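Local coordinates for protein PvdO (PDB 5HHA) that takes part in chromophore maturation in the periplasm, binds calcium and probably shares the fold of the formylglycine-generating sulfatase-modifying enzymes, at residues K94-K99 and A138-K143; S198-F203 and V210-G215; P116-Q119 and R123-A126; A155-G160 and E219-C224. All coordinates share one frame; numbering follows the deposited sequence. Where two conformers were deposited one is given.

Interaction 1 of 4, residues K94-K99 and A138-K143; sequences KATGVK and AAWLSK
The indole of W140 meets two small side chains, A95 and T96, at the end of helix 86-96. Both lie obliquely to the ring, on neighbouring parts of it. The T96 methyl CG2 comes 3.4 Å from W140 CD1 on the pyrrole part, while A95 CB lies 3.7 Å from CZ2 of W140 on the six-membered part. W140 CG stands anti to the backbone N (chi1 173°), which carries the indole off helix 131-145 and across to the other helix.

In T96 the methyl branch faces the tryptophan, while OG1 is held within its own helix end. T96 OG1 bonds back to Y92 O and accepts from V98 N at 3.2 Å with an N-H...O angle of 167°. These two bonds fix the rotation of the threonine, leaving an apolar branch for the indole. The ring of Y92 meets the W140 ring edge to face, so the indole is packed along several residues of the same helix. Just beyond T96, G97 leaves helical geometry at positive phi. The contact lies at the protein surface, its centre about 20 Å from that of the chain. It joins helix 131-145 to helix 86-96 where the latter ends in an ST turn.

Interaction 2 of 4, residues S198-F203 and V210-G215; sequences SPVGSF and VYDMHG
G201 and Y211 bring the two backbones closest, with their CA atoms 5.5 Å apart. P199 to S202 form a type II beta turn with G201 at positive phi, and D212 to G215 form a type I beta turn. D212, the first residue of the second turn, holds the first turn, within the loop region between helix 154-162 and strand 218-221.

The D212 carboxylate does this with both oxygens. D212 OD2 accepts from G201 N at 2.9 Å, nearly straight at 171°, on its syn side and 20° out of the carboxylate plane. Two waters donate to OD1. One, 2.8 Å from D212 OD1, also donates to P199 O, accepts from S202 N and bonds S198 OG; the other, 2.9 Å from D212 OD1, accepts from F203 N. Inside the turn, S202 OG donates to P199 O at 2.7 Å.

The F203 ring stands almost upright to the carboxylate, the planes 83° apart, with D212 OD1 at its edge. The F203 side chain is about 7 Å from the bound calcium ion and lies near N186, a calcium ligand. Y211 turns its ring edge to the backbone of F203: F203 O lies in the ring plane, 3.2 Å from Y211 CD2.

Interaction 3 of 4, residues P116-Q119 and R123-A126; sequences PRYQ and RQPA
Y118 and Q124 reach toward each other through differently set first torsions. In Y118, CG sits between the backbone N and the carbonyl carbon (chi1 56°), and the ring end comes nearer to 123-126 than the start of the side chain does. Q124 has its CG beside the backbone N (chi1 -87°) and is extended beyond it, which carries its amide across to Q119. The backbones stay well apart, 9.3 Å between Q119 CA and Q124 CA at the nearest.

The amide ends beside the main chain of Q119, with Q124 CD 3.6 Å from Q119 O; which amide atom faces that carbonyl is uncertain. The side chains of Y118 and Q124 run past one another head to tail, their planes only 18° apart.

Both segments lie in the irregular loop between helices 86-96 and 131-145, inside the part closed by the C111-C128 disulfide. Extensive stretches without regular secondary structure are in keeping with the FGE-sulfatase family.

A water in the plane of the Y118 ring, at its edge, links the segments again. It donates to Y118 OH at 2.9 Å and to P125 O at 2.7 Å. The phenol also bonds D276 O; W254 meets the Y118 ring edge to face, and F196 meets it with the planes about 20° apart. Within its own segment, P116 CB lies 3.7 Å above one face of the Y118 ring, offset toward the rim.

Interaction 4 of 4, residues A155-G160 and E219-C224; sequences AEREYG and EWVADC
R157 and E219 form the close part of this buried contact, a two-nitrogen salt bridge between helix 154-162 and strand 218-221. The guanidinium binds side-on: R157 NE donates to E219 OE1 at 3.0 Å, and R157 NH2 to E219 OE2 at 2.9 Å. Both acceptors lie in or near the guanidinium plane. The carboxylate, however, is turned 63° away from that plane and each of its oxygens is met from above, so the pair is a tilted version of the flat two-point grip. R157 gets there by a bend at chi2 (-72°), and V221 CG1 packs 4.0 Å from both CB and CG of R157, against the aliphatic start of the chain.

Neither charged group relies on the other alone. R157 NH1 also donates to M213 O, and E219 OE2 forms a second salt bridge with R281 NE, tying strand 278-285 into the same cluster.

Toward the start of the helix the fit is looser. There D223 makes no direct bond to 155-160, and D223 OD2 stays 4.9 Å from A155 N. A water spans the interval instead, accepting from A155 N at 3.0 Å and donating to D223 OD2 at 2.7 Å. D223 OD1 in turn accepts E154 N, just before the segment. The chain turns a corner at A222, which is partly exposed, before C224 enters its disulfide with C244. This is helix-on-sheet packing in the core of a sulfatase-modifying-factor-like domain, pinned by a buried ion-pair network.

Overall arrangement
From the N terminus, interaction 1 closes the first loop, bringing helix 86-96 against helix 131-145; interaction 3 lies wholly within that loop, linking two points of the coil between the helices. The chain then opens interaction 4 on helix 154-162 and closes it only at strands 218-221 and 223-224. Interaction 2 sits inside this second loop, so there are two nested pairs in series and none cross. The pairs meet in space where V200 N approaches R123 O at 2.8 Å, a probable hydrogen bond joining interactions 2 and 3. The 210-215 side of interaction 2 also touches interaction 4, joining the calcium-side loop 198-203 through it to the core, whereas interaction 1 stands apart at the surface.

Interaction 1 of 4, residues K94-K99 and A138-K143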
loop_
_atom_site.group_PDB
_atom_site.type_symbol
_atom_site.label_atom_id
_atom_site.label_comp_id
_atom_site.label_asym_id
_atom_site.label_seq_id
_atom_site.Cartn_x
_atom_site.Cartn_y
_atom_site.Cartn_z
ATOM N N LYS A 94 -0.597 8.365 20.637
ATOM C CA LYS A 94 -0.885 9.284 21.727
ATOM C C LYS A 94 -2.217 8.951 22.378
ATOM O O LYS A 94 -2.354 8.957 23.605
ATOM C CB LYS A 94 -0.935 10.710 21.205
ATOM C CG LYS A 94 -1.385 11.698 22.263
ATOM C CD LYS A 94 -1.529 13.103 21.708
ATOM C CE LYS A 94 -1.746 14.105 22.829
ATOM N NZ LYS A 94 -0.632 14.070 23.818
ATOM N N ALA A 95 -3.221 8.657 21.570
ATOM C CA ALA A 95 -4.545 8.414 22.119
ATOM C C ALA A 95 -4.608 7.141 22.944
ATOM O O ALA A 95 -5.332 7.065 23.933
ATOM C CB ALA A 95 -5.566 8.362 21.020
ATOM N N THR A 96 -3.857 6.134 22.530
ATOM C CA THR A 96 -3.955 4.814 23.145
ATOM C C THR A 96 -2.842 4.526 24.139
ATOM O O THR A 96 -2.980 3.658 25.001
ATOM C CB THR A 96 -3.878 3.728 22.086
ATOM O OG1 THR A 96 -2.607 3.788 21.413
ATOM C CG2 THR A 96 -5.008 3.891 21.072
ATOM N N GLY A 97 -1.737 5.241 24.017
ATOM C CA GLY A 97 -0.561 4.934 24.826
ATOM C C GLY A 97 0.276 3.751 24.364
ATOM O O GLY A 97 1.245 3.372 25.011
ATOM N N VAL A 98 -0.089 3.151 23.250
ATOM C CA VAL A 98 0.648 2.027 22.712
ATOM C C VAL A 98 2.092 2.365 22.370
ATOM O O VAL A 98 2.399 3.462 21.911
ATOM C CB VAL A 98 -0.064 1.525 21.468
ATOM C CG1 VAL A 98 0.880 0.720 20.582
ATOM C CG2 VAL A 98 -1.270 0.720 21.895
ATOM N N LYS A 99 2.989 1.410 22.639
ATOM C CA LYS A 99 4.370 1.497 22.186
ATOM C C LYS A 99 4.611 0.348 21.209
ATOM O O LYS A 99 4.320 -0.828 21.500
ATOM C CB LYS A 99 5.364 1.479 23.362
ATOM C CG LYS A 99 6.796 1.879 23.001
ATOM C CD LYS A 99 7.696 1.918 24.241
ATOM C CE LYS A 99 9.168 2.098 23.891
ATOM N NZ LYS A 99 10.064 2.135 25.111
ATOM N N ALA A 138 -6.384 -0.014 12.733
ATOM C CA ALA A 138 -7.700 -0.028 12.082
ATOM C C ALA A 138 -8.821 -0.267 13.109
ATOM O O ALA A 138 -9.903 0.319 12.969
ATOM C CB ALA A 138 -7.738 -1.061 10.984
ATOM N N ALA A 139 -8.570 -1.077 14.124
ATOM C CA ALA A 139 -9.553 -1.283 15.199
ATOM C C ALA A 139 -9.781 -0.005 15.995
ATOM O O ALA A 139 -10.931 0.355 16.308
ATOM C CB ALA A 139 -9.111 -2.378 16.107
ATOM N N TRP A 140 -8.709 0.711 16.299
ATOM C CA TRP A 140 -8.835 1.975 16.986
ATOM C C TRP A 140 -9.628 2.987 16.141
ATOM O O TRP A 140 -10.520 3.673 16.645
ATOM C CB TRP A 140 -7.441 2.506 17.308
ATOM C CG TRP A 140 -7.466 3.873 17.872
ATOM C CD1 TRP A 140 -7.798 4.233 19.151
ATOM C CD2 TRP A 140 -7.159 5.078 17.181
ATOM N NE1 TRP A 140 -7.710 5.587 19.286
ATOM C CE2 TRP A 140 -7.331 6.135 18.090
ATOM C CE3 TRP A 140 -6.747 5.375 15.877
ATOM C CZ2 TRP A 140 -7.095 7.457 17.739
ATOM C CZ3 TRP A 140 -6.526 6.659 15.530
ATOM C CH2 TRP A 140 -6.688 7.702 16.456
ATOM N N LEU A 141 -9.308 3.105 14.852
ATOM C CA LEU A 141 -10.042 4.001 13.959
ATOM C C LEU A 141 -11.513 3.644 13.892
ATOM O O LEU A 141 -12.378 4.522 13.866
ATOM C CB LEU A 141 -9.491 3.964 12.519
ATOM C CG LEU A 141 -8.336 4.862 12.071
ATOM C CD1 LEU A 141 -8.241 4.790 10.546
ATOM C CD2 LEU A 141 -8.525 6.299 12.497
ATOM N N SER A 142 -11.782 2.361 13.845
ATOM C CA SER A 142 -13.163 1.899 13.757
ATOM C C SER A 142 -13.925 2.309 15.014
ATOM O O SER A 142 -15.051 2.808 14.943
ATOM C CB SER A 142 -13.212 0.394 13.613
ATOM O OG SER A 142 -12.635 -0.030 12.379
ATOM N N LYS A 143 -13.318 2.107 16.176
ATOM C CA LYS A 143 -14.016 2.405 17.428
ATOM C C LYS A 143 -14.250 3.902 17.554
ATOM O O LYS A 143 -15.329 4.345 17.950
ATOM C CB LYS A 143 -13.221 1.889 18.629
ATOM C CG LYS A 143 -13.922 2.140 19.994
ATOM C CD LYS A 143 -13.050 1.652 21.158
ATOM C CE LYS A 143 -13.744 1.755 22.530
ATOM N NZ LYS A 143 -14.959 0.974 22.563
#

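Interaction 2 of 4, residues S198-F203 and V210-G215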
loop_
_atom_site.group_PDB
_atom_site.type_symbol
_atom_site.label_atom_id
_atom_site.label_comp_id
_atom_site.label_asym_id
_atom_site.label_seq_id
_atom_site.Cartn_x
_atom_site.Cartn_y
_atom_site.Cartn_z
ATOM N N SER A 198 9.174 10.220 0.770
ATOM C CA SER A 198 8.711 11.548 0.445
ATOM C C SER A 198 7.389 11.784 1.153
ATOM O O SER A 198 6.656 10.860 1.479
ATOM C CB SER A 198 8.503 11.651 -1.076
ATOM O OG SER A 198 7.822 10.487 -1.588
ATOM N N PRO A 199 7.043 13.056 1.399
ATOM C CA PRO A 199 5.713 13.316 1.938
ATOM C C PRO A 199 4.683 12.684 1.035
ATOM O O PRO A 199 4.830 12.679 -0.182
ATOM C CB PRO A 199 5.604 14.853 1.922
ATOM C CG PRO A 199 7.013 15.329 1.871
ATOM C CD PRO A 199 7.818 14.279 1.154
ATOM N N VAL A 200 3.609 12.176 1.606
ATOM C CA VAL A 200 2.593 11.534 0.788
ATOM C C VAL A 200 2.038 12.549 -0.211
ATOM O O VAL A 200 1.860 13.739 0.118
ATOM C CB VAL A 200 1.489 10.894 1.646
ATOM C CG1 VAL A 200 2.100 9.837 2.574
ATOM C CG2 VAL A 200 0.696 11.956 2.441
ATOM N N GLY A 201 1.792 12.101 -1.440
ATOM C CA GLY A 201 1.219 12.968 -2.453
ATOM C C GLY A 201 2.209 13.903 -3.130
ATOM O O GLY A 201 1.801 14.970 -3.616
ATOM N N SER A 202 3.492 13.561 -3.181
ATOM C CA SER A 202 4.504 14.407 -3.805
ATOM C C SER A 202 4.558 14.218 -5.322
ATOM O O SER A 202 5.347 14.910 -5.997
ATOM C CB SER A 202 5.879 14.155 -3.204
ATOM O OG SER A 202 5.906 14.565 -1.844
ATOM N N PHE A 203 3.732 13.318 -5.851
ATOM C CA PHE A 203 3.682 13.033 -7.290
ATOM C C PHE A 203 2.204 12.997 -7.679
ATOM O O PHE A 203 1.329 12.948 -6.809
ATOM C CB PHE A 203 4.364 11.681 -7.599
ATOM C CG PHE A 203 5.760 11.595 -7.062
ATOM C CD1 PHE A 203 6.010 11.131 -5.789
ATOM C CD2 PHE A 203 6.838 12.054 -7.803
ATOM C CE1 PHE A 203 7.312 11.127 -5.273
ATOM C CE2 PHE A 203 8.108 12.031 -7.305
ATOM C CZ PHE A 203 8.353 11.579 -6.036
ATOM N N VAL A 210 -5.801 8.184 -6.361
ATOM C CA VAL A 210 -4.931 7.543 -5.370
ATOM C C VAL A 210 -3.481 7.933 -5.643
ATOM O O VAL A 210 -3.055 8.003 -6.798
ATOM C CB VAL A 210 -5.079 6.027 -5.452
ATOM C CG1 VAL A 210 -4.262 5.365 -4.355
ATOM C CG2 VAL A 210 -6.525 5.625 -5.298
ATOM N N TYR A 211 -2.697 8.159 -4.583
ATOM C CA TYR A 211 -1.300 8.591 -4.676
ATOM C C TYR A 211 -0.350 7.519 -4.142
ATOM O O TYR A 211 -0.705 6.738 -3.248
ATOM C CB TYR A 211 -1.069 9.834 -3.819
ATOM C CG TYR A 211 -1.807 11.068 -4.283
ATOM C CD1 TYR A 211 -3.137 11.294 -3.932
ATOM C CD2 TYR A 211 -1.146 12.031 -5.026
ATOM C CE1 TYR A 211 -3.796 12.425 -4.341
ATOM C CE2 TYR A 211 -1.802 13.195 -5.421
ATOM C CZ TYR A 211 -3.113 13.360 -5.067
ATOM O OH TYR A 211 -3.785 14.518 -5.478
ATOM N N ASP A 212 0.858 7.511 -4.685
ATOM C CA ASP A 212 1.984 6.704 -4.196
ATOM C C ASP A 212 1.779 5.197 -4.322
ATOM O O ASP A 212 2.431 4.442 -3.601
ATOM C CB ASP A 212 2.376 7.089 -2.762
ATOM C CG ASP A 212 2.920 8.499 -2.662
ATOM O OD1 ASP A 212 3.857 8.848 -3.423
ATOM O OD2 ASP A 212 2.410 9.289 -1.825
ATOM N N MET A 213 0.931 4.755 -5.240
ATOM C CA MET A 213 0.757 3.324 -5.414
ATOM C C MET A 213 1.970 2.658 -6.068
ATOM O O MET A 213 2.057 1.432 -6.090
ATOM C CB MET A 213 -0.507 3.036 -6.215
ATOM C CG MET A 213 -1.781 3.095 -5.376
ATOM S SD MET A 213 -1.931 1.610 -4.357
ATOM C CE MET A 213 -3.592 1.746 -3.759
ATOM N N HIS A 214 2.904 3.433 -6.606
ATOM C CA HIS A 214 4.048 2.888 -7.343
ATOM C C HIS A 214 5.387 3.218 -6.750
ATOM O O HIS A 214 6.418 3.024 -7.380
ATOM C CB HIS A 214 3.924 3.240 -8.821
ATOM C CG HIS A 214 2.604 2.804 -9.367
ATOM N ND1 HIS A 214 2.345 1.589 -9.974
ATOM C CD2 HIS A 214 1.423 3.428 -9.266
ATOM C CE1 HIS A 214 1.047 1.503 -10.231
ATOM N NE2 HIS A 214 0.476 2.625 -9.826
ATOM N N GLY A 215 5.396 3.681 -5.504
ATOM C CA GLY A 215 6.657 3.893 -4.815
ATOM C C GLY A 215 6.448 4.287 -3.362
ATOM O O GLY A 215 5.372 4.085 -2.769
HETATM O O HOH W 1 5.206 10.997 -2.288
HETATM O O HOH W 2 2.408 10.988 -4.642
#

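Interaction 3 of 4, residues P116-Q119 and R123-A126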
loop_
_atom_site.group_PDB
_atom_site.type_symbol
_atom_site.label_atom_id
_atom_site.label_comp_id
_atom_site.label_asym_id
_atom_site.label_seq_id
_atom_site.Cartn_x
_atom_site.Cartn_y
_atom_site.Cartn_z
ATOM N N PRO A 116 11.866 5.270 12.010
ATOM C CA PRO A 116 13.022 4.835 11.229
ATOM C C PRO A 116 14.251 5.676 11.581
ATOM O O PRO A 116 14.135 6.640 12.347
ATOM C CB PRO A 116 12.564 5.113 9.802
ATOM C CG PRO A 116 11.759 6.354 9.937
ATOM C CD PRO A 116 11.040 6.237 11.264
ATOM N N ARG A 117 15.395 5.374 10.991
ATOM C CA ARG A 117 16.624 6.122 11.279
ATOM C C ARG A 117 16.716 7.389 10.439
ATOM O O ARG A 117 17.397 8.341 10.824
ATOM C CB ARG A 117 17.857 5.280 10.998
ATOM C CG ARG A 117 18.026 4.071 11.915
ATOM C CD ARG A 117 17.945 4.448 13.381
ATOM N NE ARG A 117 16.564 4.455 13.848
ATOM C CZ ARG A 117 16.101 5.186 14.858
ATOM N NH1 ARG A 117 16.901 5.982 15.543
ATOM N NH2 ARG A 117 14.826 5.119 15.191
ATOM N N TYR A 118 16.069 7.416 9.281
ATOM C CA TYR A 118 16.097 8.572 8.407
ATOM C C TYR A 118 15.136 9.637 8.880
ATOM O O TYR A 118 14.204 9.390 9.632
ATOM C CB TYR A 118 15.831 8.168 6.944
ATOM C CG TYR A 118 14.520 7.417 6.706
ATOM C CD1 TYR A 118 13.306 8.061 6.785
ATOM C CD2 TYR A 118 14.524 6.078 6.358
ATOM C CE1 TYR A 118 12.115 7.395 6.563
ATOM C CE2 TYR A 118 13.319 5.399 6.108
ATOM C CZ TYR A 118 12.134 6.065 6.215
ATOM O OH TYR A 118 10.913 5.419 6.022
ATOM N N GLN A 119 15.375 10.864 8.428
ATOM C CA GLN A 119 14.496 11.954 8.784
ATOM C C GLN A 119 13.085 11.684 8.267
ATOM O O GLN A 119 12.892 11.374 7.092
ATOM C CB GLN A 119 15.035 13.267 8.210
ATOM C CG GLN A 119 16.351 13.699 8.864
ATOM C CD GLN A 119 17.002 14.902 8.225
ATOM O OE1 GLN A 119 18.235 14.955 8.075
ATOM N NE2 GLN A 119 16.225 15.861 7.903
ATOM N N ARG A 123 4.169 14.083 7.398
ATOM C CA ARG A 123 3.467 13.657 6.197
ATOM C C ARG A 123 4.211 12.583 5.426
ATOM O O ARG A 123 3.696 12.113 4.421
ATOM C CB ARG A 123 3.194 14.837 5.275
ATOM C CG ARG A 123 2.422 15.943 5.969
ATOM C CD ARG A 123 1.092 16.132 5.401
ATOM N NE ARG A 123 0.183 15.232 6.068
ATOM C CZ ARG A 123 -0.787 14.560 5.470
ATOM N NH1 ARG A 123 -0.991 14.682 4.159
ATOM N NH2 ARG A 123 -1.556 13.774 6.213
ATOM N N GLN A 124 5.379 12.161 5.879
ATOM C CA GLN A 124 5.974 10.974 5.272
ATOM C C GLN A 124 5.181 9.757 5.758
ATOM O O GLN A 124 4.491 9.800 6.768
ATOM C CB GLN A 124 7.441 10.854 5.649
ATOM C CG GLN A 124 8.373 11.616 4.700
ATOM C CD GLN A 124 9.746 11.823 5.301
ATOM O OE1 GLN A 124 10.617 10.964 5.238
ATOM N NE2 GLN A 124 9.957 12.986 5.898
ATOM N N PRO A 125 5.260 8.628 5.029
ATOM C CA PRO A 125 4.488 7.451 5.448
ATOM C C PRO A 125 4.912 6.913 6.805
ATOM O O PRO A 125 6.103 6.851 7.138
ATOM C CB PRO A 125 4.794 6.406 4.361
ATOM C CG PRO A 125 5.261 7.189 3.197
ATOM C CD PRO A 125 5.948 8.416 3.749
ATOM N N ALA A 126 3.930 6.464 7.573
ATOM C CA ALA A 126 4.197 5.638 8.744
ATOM C C ALA A 126 4.910 4.366 8.305
ATOM O O ALA A 126 4.553 3.737 7.285
ATOM C CB ALA A 126 2.905 5.275 9.430
HETATM O O HOH W 3 8.636 7.249 6.168
#

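Interaction 4 of 4, residues A155-G160 and E219-C224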
loop_
_atom_site.group_PDB
_atom_site.type_symbol
_atom_site.label_atom_id
_atom_site.label_comp_id
_atom_site.label_asym_id
_atom_site.label_seq_id
_atom_site.Cartn_x
_atom_site.Cartn_y
_atom_site.Cartn_z
ATOM N N ALA A 155 -6.102 -7.863 -3.719
ATOM C CA ALA A 155 -6.861 -7.502 -4.912
ATOM C C ALA A 155 -7.284 -6.035 -4.899
ATOM O O ALA A 155 -7.205 -5.327 -5.910
ATOM C CB ALA A 155 -8.085 -8.400 -5.018
ATOM N N GLU A 156 -7.754 -5.544 -3.748
ATOM C CA GLU A 156 -8.122 -4.130 -3.625
ATOM C C GLU A 156 -6.929 -3.233 -3.905
ATOM O O GLU A 156 -7.045 -2.198 -4.538
ATOM C CB GLU A 156 -8.661 -3.815 -2.227
ATOM C CG GLU A 156 -10.051 -4.357 -1.970
ATOM C CD GLU A 156 -10.479 -4.294 -0.516
ATOM O OE1 GLU A 156 -9.643 -4.073 0.377
ATOM O OE2 GLU A 156 -11.694 -4.493 -0.282
ATOM N N ARG A 157 -5.764 -3.648 -3.415
ATOM C CA ARG A 157 -4.566 -2.849 -3.588
ATOM C C ARG A 157 -4.180 -2.776 -5.076
ATOM O O ARG A 157 -3.904 -1.687 -5.603
ATOM C CB ARG A 157 -3.436 -3.372 -2.703
ATOM C CG ARG A 157 -2.397 -2.332 -2.286
ATOM C CD ARG A 157 -1.470 -1.885 -3.409
ATOM N NE ARG A 157 -0.464 -0.955 -2.897
ATOM C CZ ARG A 157 0.484 -0.398 -3.636
ATOM N NH1 ARG A 157 0.673 -0.792 -4.883
ATOM N NH2 ARG A 157 1.258 0.529 -3.109
ATOM N N GLU A 158 -4.168 -3.908 -5.764
ATOM C CA GLU A 158 -3.825 -3.854 -7.195
ATOM C C GLU A 158 -4.881 -3.068 -7.979
ATOM O O GLU A 158 -4.553 -2.312 -8.872
ATOM C CB GLU A 158 -3.623 -5.240 -7.797
ATOM C CG GLU A 158 -3.068 -5.157 -9.245
ATOM C CD GLU A 158 -2.605 -6.475 -9.839
ATOM O OE1 GLU A 158 -1.901 -7.235 -9.156
ATOM O OE2 GLU A 158 -2.944 -6.702 -11.031
ATOM N N TYR A 159 -6.151 -3.238 -7.621
ATOM C CA TYR A 159 -7.244 -2.503 -8.273
ATOM C C TYR A 159 -7.005 -1.006 -8.153
ATOM O O TYR A 159 -7.131 -0.243 -9.098
ATOM C CB TYR A 159 -8.547 -2.876 -7.602
ATOM C CG TYR A 159 -9.817 -2.251 -8.132
ATOM C CD1 TYR A 159 -10.234 -2.484 -9.442
ATOM C CD2 TYR A 159 -10.667 -1.535 -7.291
ATOM C CE1 TYR A 159 -11.449 -1.991 -9.903
ATOM C CE2 TYR A 159 -11.874 -1.021 -7.754
ATOM C CZ TYR A 159 -12.258 -1.286 -9.051
ATOM O OH TYR A 159 -13.469 -0.847 -9.571
ATOM N N GLY A 160 -6.679 -0.580 -6.945
ATOM C CA GLY A 160 -6.465 0.822 -6.633
ATOM C C GLY A 160 -5.212 1.392 -7.250
ATOM O O GLY A 160 -5.167 2.577 -7.601
ATOM N N GLU A 219 3.488 -1.847 1.345
ATOM C CA GLU A 219 2.313 -1.759 2.191
ATOM C C GLU A 219 1.851 -3.134 2.598
ATOM O O GLU A 219 1.715 -4.031 1.754
ATOM C CB GLU A 219 1.149 -1.124 1.445
ATOM C CG GLU A 219 1.385 0.325 1.058
ATOM C CD GLU A 219 0.394 0.819 0.035
ATOM O OE1 GLU A 219 -0.679 0.187 -0.124
ATOM O OE2 GLU A 219 0.672 1.859 -0.606
ATOM N N TRP A 220 1.517 -3.298 3.875
ATOM C CA TRP A 220 0.822 -4.492 4.298
ATOM C C TRP A 220 -0.549 -4.599 3.624
ATOM O O TRP A 220 -1.255 -3.597 3.480
ATOM C CB TRP A 220 0.572 -4.462 5.805
ATOM C CG TRP A 220 1.795 -4.517 6.641
ATOM C CD1 TRP A 220 2.322 -3.486 7.352
ATOM C CD2 TRP A 220 2.653 -5.653 6.873
ATOM N NE1 TRP A 220 3.445 -3.912 8.023
ATOM C CE2 TRP A 220 3.676 -5.225 7.737
ATOM C CE3 TRP A 220 2.667 -6.977 6.422
ATOM C CZ2 TRP A 220 4.677 -6.073 8.185
ATOM C CZ3 TRP A 220 3.669 -7.816 6.868
ATOM C CH2 TRP A 220 4.669 -7.355 7.732
ATOM N N VAL A 221 -0.910 -5.825 3.244
ATOM C CA VAL A 221 -2.296 -6.176 2.918
ATOM C C VAL A 221 -2.640 -7.427 3.730
ATOM O O VAL A 221 -1.778 -8.052 4.321
ATOM C CB VAL A 221 -2.539 -6.374 1.404
ATOM C CG1 VAL A 221 -2.202 -5.094 0.639
ATOM C CG2 VAL A 221 -1.733 -7.527 0.871
ATOM N N ALA A 222 -3.916 -7.818 3.742
ATOM C CA ALA A 222 -4.363 -8.835 4.685
ATOM C C ALA A 222 -3.929 -10.238 4.291
ATOM O O ALA A 222 -3.744 -11.095 5.153
ATOM C CB ALA A 222 -5.879 -8.819 4.838
ATOM N N ASP A 223 -3.832 -10.506 2.988
ATOM C CA ASP A 223 -3.754 -11.854 2.455
ATOM C C ASP A 223 -2.562 -12.633 2.961
ATOM O O ASP A 223 -1.457 -12.105 3.096
ATOM C CB ASP A 223 -3.659 -11.842 0.916
ATOM C CG ASP A 223 -4.788 -11.092 0.257
ATOM O OD1 ASP A 223 -5.098 -9.967 0.686
ATOM O OD2 ASP A 223 -5.364 -11.642 -0.718
ATOM N N CYS A 224 -2.779 -13.925 3.175
ATOM C CA CYS A 224 -1.674 -14.849 3.345
ATOM C C CYS A 224 -0.963 -15.068 2.025
ATOM O O CYS A 224 -1.535 -14.895 0.978
ATOM C CB CYS A 224 -2.165 -16.179 3.908
ATOM S SG CYS A 224 -2.831 -15.943 5.586
HETATM O O HOH W 4 -7.090 -10.392 -2.403
#